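Local coordinates for protein methionine gamma-lyase (Trichomonas vaginalis, PDB 1E5E) that belongs to the Cys/Met metabolism family of PLP-dependent enzymes and holds PPJ in a pocket shared between two subunits, at residues R233-I237 with K238-G242; A365-T368 with D369-R373. One frame throughout, in Å; residues are numbered along the deposited sequence.

Interaction 1: R233-I237 with K238-G242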
ATOM      1  N   ARG A 233     -10.319 -13.390  20.749  1.00 19.65           N
ATOM      2  CA  ARG A 233      -9.584 -12.149  20.478  1.00 24.80           C
ATOM      3  C   ARG A 233      -8.640 -11.832  21.629  1.00 25.96           C
ATOM      4  O   ARG A 233      -7.447 -11.623  21.418  1.00 22.95           O
ATOM      5  CB  ARG A 233     -10.598 -11.069  20.101  1.00 27.00           C
ATOM      6  CG  ARG A 233     -10.302  -9.626  20.234  1.00 32.50           C
ATOM      7  CD  ARG A 233     -10.978  -8.630  19.334  1.00 33.77           C
ATOM      8  NE  ARG A 233     -12.329  -8.905  18.821  1.00 34.13           N
ATOM      9  CZ  ARG A 233     -12.524  -8.753  17.486  1.00 35.24           C
ATOM     10  NH1 ARG A 233     -11.497  -8.401  16.729  1.00 33.64           N
ATOM     11  NH2 ARG A 233     -13.710  -8.995  16.918  1.00 36.58           N
ATOM     12  N   MET A 234      -9.084 -12.011  22.878  1.00 26.62           N
ATOM     13  CA  MET A 234      -8.272 -11.663  24.023  1.00 28.58           C
ATOM     14  C   MET A 234      -7.240 -12.714  24.364  1.00 26.38           C
ATOM     15  O   MET A 234      -6.268 -12.360  24.996  1.00 25.72           O
ATOM     16  CB  MET A 234      -9.115 -11.305  25.239  1.00 32.25           C
ATOM     17  CG  MET A 234      -9.810  -9.956  25.014  0.50 34.28           C
ATOM     18  SD  MET A 234      -8.974  -8.699  24.026  0.50 37.88           S
ATOM     19  CE  MET A 234      -8.198  -7.694  25.283  0.50 37.63           C
ATOM     20  N   VAL A 235      -7.426 -13.977  24.040  1.00 26.24           N
ATOM     21  CA  VAL A 235      -6.472 -15.044  24.267  1.00 24.54           C
ATOM     22  C   VAL A 235      -5.837 -15.550  22.980  1.00 21.20           C
ATOM     23  O   VAL A 235      -4.620 -15.504  22.845  1.00 20.70           O
ATOM     24  CB  VAL A 235      -7.165 -16.226  24.972  1.00 27.38           C
ATOM     25  CG1 VAL A 235      -6.237 -17.412  25.155  1.00 26.54           C
ATOM     26  CG2 VAL A 235      -7.703 -15.772  26.334  1.00 29.12           C
ATOM     27  N   GLY A 236      -6.638 -16.098  22.058  1.00 18.13           N
ATOM     28  CA  GLY A 236      -6.086 -16.643  20.819  1.00 17.47           C
ATOM     29  C   GLY A 236      -5.258 -15.647  20.010  1.00 16.93           C
ATOM     30  O   GLY A 236      -4.244 -16.034  19.409  1.00 17.16           O
ATOM     31  N   ILE A 237      -5.789 -14.446  19.800  1.00 17.63           N
ATOM     32  CA  ILE A 237      -5.098 -13.465  18.971  1.00 20.64           C
ATOM     33  C   ILE A 237      -4.026 -12.712  19.754  1.00 20.56           C
ATOM     34  O   ILE A 237      -2.872 -12.654  19.367  1.00 20.68           O
ATOM     35  CB  ILE A 237      -6.081 -12.440  18.376  1.00 20.76           C
ATOM     36  CG1 ILE A 237      -7.171 -13.136  17.524  1.00 20.21           C
ATOM     37  CG2 ILE A 237      -5.319 -11.429  17.497  1.00 18.50           C
ATOM     38  CD1 ILE A 237      -6.607 -14.079  16.496  1.00 19.24           C
ATOM     39  N   LYS A 238      -4.452 -12.107  20.833  1.00 21.81           N
ATOM     40  CA  LYS A 238      -3.642 -11.243  21.662  1.00 24.91           C
ATOM     41  C   LYS A 238      -2.437 -11.941  22.271  1.00 24.15           C
ATOM     42  O   LYS A 238      -1.406 -11.276  22.326  1.00 23.64           O
ATOM     43  CB  LYS A 238      -4.502 -10.549  22.731  1.00 27.43           C
ATOM     44  CG  LYS A 238      -3.723  -9.705  23.736  1.00 31.75           C
ATOM     45  CD  LYS A 238      -4.627  -8.930  24.696  1.00 35.58           C
ATOM     46  CE  LYS A 238      -4.800  -9.657  26.035  1.00 38.79           C
ATOM     47  NZ  LYS A 238      -3.474 -10.093  26.595  1.00 41.95           N
ATOM     48  N   ASP A 239      -2.505 -13.162  22.746  1.00 24.96           N
ATOM     49  CA  ASP A 239      -1.380 -13.805  23.397  1.00 26.82           C
ATOM     50  C   ASP A 239      -0.852 -15.013  22.617  1.00 25.60           C
ATOM     51  O   ASP A 239       0.361 -15.122  22.526  1.00 25.55           O
ATOM     52  CB  ASP A 239      -1.682 -14.373  24.794  1.00 28.59           C
ATOM     53  CG  ASP A 239      -2.190 -13.321  25.746  1.00 32.51           C
ATOM     54  OD1 ASP A 239      -1.957 -12.118  25.479  1.00 34.12           O
ATOM     55  OD2 ASP A 239      -2.827 -13.624  26.776  1.00 33.54           O
ATOM     56  N   ILE A 240      -1.759 -15.916  22.257  1.00 22.82           N
ATOM     57  CA  ILE A 240      -1.285 -17.206  21.764  1.00 21.81           C
ATOM     58  C   ILE A 240      -0.809 -17.178  20.325  1.00 19.80           C
ATOM     59  O   ILE A 240       0.201 -17.840  20.094  1.00 20.80           O
ATOM     60  CB  ILE A 240      -2.388 -18.294  21.923  1.00 21.95           C
ATOM     61  CG1 ILE A 240      -2.715 -18.407  23.417  1.00 23.39           C
ATOM     62  CG2 ILE A 240      -1.958 -19.602  21.311  1.00 21.70           C
ATOM     63  CD1 ILE A 240      -3.824 -19.363  23.790  1.00 22.16           C
ATOM     64  N   THR A 241      -1.574 -16.656  19.375  1.00 16.39           N
ATOM     65  CA  THR A 241      -1.027 -16.742  18.014  1.00 16.12           C
ATOM     66  C   THR A 241      -0.274 -15.468  17.660  1.00 14.69           C
ATOM     67  O   THR A 241       0.495 -15.459  16.709  1.00 15.29           O
ATOM     68  CB  THR A 241      -2.108 -17.003  16.955  1.00 15.31           C
ATOM     69  OG1 THR A 241      -3.082 -15.958  17.004  1.00 14.78           O
ATOM     70  CG2 THR A 241      -2.757 -18.349  17.254  1.00 15.50           C
ATOM     71  N   GLY A 242      -0.838 -14.325  18.066  1.00 15.22           N
ATOM     72  CA  GLY A 242      -0.273 -13.041  17.604  1.00 14.59           C
ATOM     73  C   GLY A 242      -0.469 -12.966  16.099  1.00 16.53           C
ATOM     74  O   GLY A 242       0.283 -12.255  15.405  1.00 16.73           O
TER
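A chi1 of 58° sets T241 OG1 between its own backbone N and carbonyl carbon, and from there it turns back to G236 O. T241 OG1 donates to G236 O at 2.7 Å. T241 N donates to the same oxygen from the opposite face of the carbonyl plane, so two bonds from one residue grip G236 O. V235 CG1 lies anti to the backbone N (chi1 176°) and runs side by side with I240. V235 CG1 meets I240 CD1 at 3.4 Å, a tight carbon contact. V235 O is also gripped twice. V235 O accepts from I240 N at 2.9 Å. D239 N is a second donor to V235 O. K238 N donates to R233 O at 3.1 Å. R233 O, V235 O and G236 O thus each accept from the backbone N five residues further on, which marks a wider pi-type turn in the last part of the helix. G242 N to I237 O has the same spacing but is weak. K238 bends late in its chain, and K238 CE comes to 3.2 Å from M234 O. K238 NZ forms a salt bridge with D239 OD1 at 2.8 Å, on the syn side of the carboxylate. G242 has positive phi and leaves the helix there. Its O accepts hydrogen bonds from S85 OG and S243 OG of the second subunit. Within the chain, R233 forms a salt bridge with E68. I237 packs on strand 79-83, while I237, I240 and T241 lie against helix 86-97.

Interaction 2: A365-T368 with D369-R373. With PPJ (N-(hydroxy{3-hydroxy-2-methyl-5-[(phosphonooxy)methyl]pyridin-4-yl}methyl)norvaline), chain C.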
ATOM      1  N   ALA A 365      -8.228 -41.193   3.349  1.00 29.23           N
ATOM      2  CA  ALA A 365      -9.148 -40.090   3.170  1.00 30.53           C
ATOM      3  C   ALA A 365      -9.500 -39.911   1.703  1.00 31.42           C
ATOM      4  O   ALA A 365     -10.187 -38.964   1.329  1.00 32.15           O
ATOM      5  CB  ALA A 365      -8.593 -38.780   3.747  1.00 29.93           C
ATOM      6  N   GLY A 366      -9.025 -40.833   0.862  1.00 31.62           N
ATOM      7  CA  GLY A 366      -9.341 -40.852  -0.539  1.00 29.31           C
ATOM      8  C   GLY A 366      -8.427 -39.967  -1.363  1.00 29.43           C
ATOM      9  O   GLY A 366      -8.754 -39.718  -2.529  1.00 28.49           O
ATOM     10  N   ILE A 367      -7.363 -39.461  -0.765  1.00 28.59           N
ATOM     11  CA  ILE A 367      -6.436 -38.638  -1.563  1.00 28.86           C
ATOM     12  C   ILE A 367      -5.512 -39.614  -2.266  1.00 28.86           C
ATOM     13  O   ILE A 367      -4.677 -40.216  -1.583  1.00 29.54           O
ATOM     14  CB  ILE A 367      -5.695 -37.599  -0.712  1.00 29.54           C
ATOM     15  CG1 ILE A 367      -6.829 -36.680  -0.159  1.00 29.71           C
ATOM     16  CG2 ILE A 367      -4.728 -36.770  -1.531  1.00 28.93           C
ATOM     17  CD1 ILE A 367      -6.342 -35.995   1.109  1.00 28.98           C
ATOM     18  N   THR A 368      -5.662 -39.861  -3.551  1.00 28.63           N
ATOM     19  CA  THR A 368      -4.814 -40.803  -4.281  1.00 26.96           C
ATOM     20  C   THR A 368      -3.693 -39.995  -4.916  1.00 28.93           C
ATOM     21  O   THR A 368      -3.915 -38.803  -5.148  1.00 27.90           O
ATOM     22  CB  THR A 368      -5.582 -41.511  -5.405  1.00 26.22           C
ATOM     23  OG1 THR A 368      -5.734 -40.673  -6.577  1.00 20.54           O
ATOM     24  CG2 THR A 368      -7.027 -41.845  -5.007  1.00 25.74           C
ATOM     25  N   ASP A 369      -2.747 -40.658  -5.584  1.00 29.78           N
ATOM     26  CA  ASP A 369      -1.675 -39.936  -6.265  1.00 31.08           C
ATOM     27  C   ASP A 369      -2.018 -39.656  -7.715  1.00 29.46           C
ATOM     28  O   ASP A 369      -1.230 -39.026  -8.424  1.00 28.21           O
ATOM     29  CB  ASP A 369      -0.340 -40.668  -6.109  1.00 34.84           C
ATOM     30  CG  ASP A 369      -0.319 -41.950  -6.924  1.00 36.41           C
ATOM     31  OD1 ASP A 369      -1.353 -42.379  -7.476  1.00 37.12           O
ATOM     32  OD2 ASP A 369       0.763 -42.540  -7.035  1.00 39.04           O
ATOM     33  N   GLY A 370      -3.214 -40.045  -8.159  1.00 27.54           N
ATOM     34  CA  GLY A 370      -3.658 -39.666  -9.509  1.00 26.02           C
ATOM     35  C   GLY A 370      -4.603 -38.434  -9.426  1.00 25.19           C
ATOM     36  O   GLY A 370      -5.126 -37.907 -10.416  1.00 24.35           O
ATOM     37  N   MET A 371      -4.825 -37.962  -8.205  1.00 22.72           N
ATOM     38  CA  MET A 371      -5.760 -36.883  -7.960  1.00 21.86           C
ATOM     39  C   MET A 371      -5.180 -35.496  -8.275  1.00 21.29           C
ATOM     40  O   MET A 371      -4.035 -35.203  -7.975  1.00 19.82           O
ATOM     41  CB  MET A 371      -6.187 -36.993  -6.515  1.00 21.49           C
ATOM     42  CG  MET A 371      -7.280 -36.013  -6.091  1.00 22.21           C
ATOM     43  SD  MET A 371      -7.962 -36.605  -4.542  1.00 23.02           S
ATOM     44  CE  MET A 371      -9.142 -37.846  -5.010  1.00 20.91           C
ATOM     45  N   ILE A 372      -5.971 -34.708  -8.981  1.00 18.95           N
ATOM     46  CA  ILE A 372      -5.662 -33.332  -9.335  1.00 20.30           C
ATOM     47  C   ILE A 372      -6.729 -32.399  -8.755  1.00 21.28           C
ATOM     48  O   ILE A 372      -7.921 -32.740  -8.869  1.00 21.55           O
ATOM     49  CB  ILE A 372      -5.653 -33.184 -10.872  1.00 19.47           C
ATOM     50  CG1 ILE A 372      -4.494 -34.004 -11.424  1.00 19.90           C
ATOM     51  CG2 ILE A 372      -5.492 -31.722 -11.305  1.00 19.70           C
ATOM     52  CD1 ILE A 372      -4.512 -34.318 -12.901  1.00 20.07           C
ATOM     53  N   ARG A 373      -6.354 -31.267  -8.164  1.00 20.15           N
ATOM     54  CA  ARG A 373      -7.365 -30.326  -7.648  1.00 19.21           C
ATOM     55  C   ARG A 373      -7.356 -29.040  -8.477  1.00 18.16           C
ATOM     56  O   ARG A 373      -6.325 -28.410  -8.705  1.00 18.05           O
ATOM     57  CB  ARG A 373      -7.147 -30.045  -6.160  1.00 20.09           C
ATOM     58  CG  ARG A 373      -8.232 -29.217  -5.486  1.00 22.53           C
ATOM     59  CD  ARG A 373      -7.743 -28.628  -4.142  1.00 22.74           C
ATOM     60  NE  ARG A 373      -6.738 -27.575  -4.404  1.00 23.46           N
ATOM     61  CZ  ARG A 373      -6.027 -26.972  -3.431  1.00 22.50           C
ATOM     62  NH1 ARG A 373      -6.194 -27.308  -2.158  1.00 20.28           N
ATOM     63  NH2 ARG A 373      -5.142 -26.040  -3.756  1.00 20.35           N
TER
HETATM   64  N1  PPJ C 405      -8.479 -23.882   5.380  1.00 20.73           N
HETATM   65  C2  PPJ C 405      -8.615 -24.341   4.119  1.00 20.37           C
HETATM   66  C6  PPJ C 405      -7.291 -23.377   5.816  1.00 21.63           C
HETATM   67  C2A PPJ C 405      -9.598 -25.246   3.685  1.00 18.06           C
HETATM   68  C3  PPJ C 405      -7.529 -24.093   3.254  1.00 20.07           C
HETATM   69  O3  PPJ C 405      -7.622 -24.665   2.083  1.00 18.32           O
HETATM   70  C4  PPJ C 405      -6.387 -23.385   3.641  1.00 20.86           C
HETATM   71  C4A PPJ C 405      -5.346 -23.202   2.683  1.00 22.62           C
HETATM   72  C5  PPJ C 405      -6.206 -23.056   4.985  1.00 21.06           C
HETATM   73  N   PPJ C 405      -5.143 -24.022   1.634  1.00 21.88           N
HETATM   74  C5A PPJ C 405      -5.175 -22.192   5.476  1.00 19.42           C
HETATM   75  OP4 PPJ C 405      -5.440 -20.975   5.129  1.00 19.64           O
HETATM   76  P   PPJ C 405      -4.134 -20.080   4.963  1.00 17.93           P
HETATM   77  OP1 PPJ C 405      -4.686 -18.619   4.645  1.00 18.71           O
HETATM   78  OP2 PPJ C 405      -3.271 -20.649   3.796  1.00 18.37           O
HETATM   79  OP3 PPJ C 405      -3.266 -20.047   6.297  1.00 18.41           O
HETATM   80  CA  PPJ C 405      -4.217 -23.819   0.656  1.00 22.87           C
HETATM   81  CB  PPJ C 405      -2.836 -23.417   0.962  1.00 22.76           C
HETATM   82  C   PPJ C 405      -4.254 -24.808  -0.373  1.00 21.53           C
HETATM   83  CG  PPJ C 405      -1.877 -24.318   1.651  1.00 24.27           C
HETATM   84  CD  PPJ C 405      -0.975 -24.885   0.659  1.00 23.92           C
HETATM   85  O   PPJ C 405      -5.075 -25.785  -0.229  1.00 21.82           O
HETATM   86  OXT PPJ C 405      -3.879 -24.533  -1.594  1.00 23.08           O
HETATM   87  O   HOH W   1      -2.876 -35.886  -5.580  1.00 23.91           O
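T368 and M371 meet across a beta turn over 368-371, with an ST turn at its start. M371 N donates to T368 O at 3.3 Å. T368 OG1 accepts from G370 N at 3.0 Å. A chi1 of 79° places this hydroxyl over the following backbone, within range of G370. M371 CB sits 3.2 Å from T368 O. Farther out, the M371 chain runs back along the preceding loop: its CE approaches G366 O, and M371 SD lies 3.9 Å from I367 CA. One water donates to both T368 O and M371 O, so it bridges the start of the turn and the first residue of the strand. The turn joins helix 359-364 to strand 371-375. The helix closes in a Schellman motif with G366, at positive phi, as the C-prime residue. The strand is the middle one of a five-stranded mixed sheet, and it carries R373 to the ligand PPJ. There the guanidinium meets the PPJ carboxylate edge-on. R373 NH1 donates to PPJ O at 2.7 Å, and R373 NH2 donates to PPJ OXT at 2.9 Å, both nearly straight. The two bonds hold the groups edge to edge and fix the rotation of the guanidinium. N158 OD1 is a second partner of NH1, and P159 and T313 touch the R373 side chain. At the turn, H348 NE2 bonds to D369 O, while I367 rests on P159, T160 and H354.

In the fold
Following the chain from the N terminus, helix 226-241 comes after the seven-stranded sheet is complete. Interaction 1 closes the last turns of this helix. Interaction 2 comes much later, closing the short loop between helix 359-364 and strand 371-375. The two are in series and neither nest nor cross. Their centres are 35 Å apart, on opposite sides of the chain's centre, with nearest atoms about 22 Å apart. Interaction 1 ties its helix to strand 79-83, helix 86-97 and the second subunit. Interaction 2 joins a helix end to the five-stranded sheet. R373 binds one PPJ. G242 lies about 6 Å, nearest atoms, from another PPJ molecule.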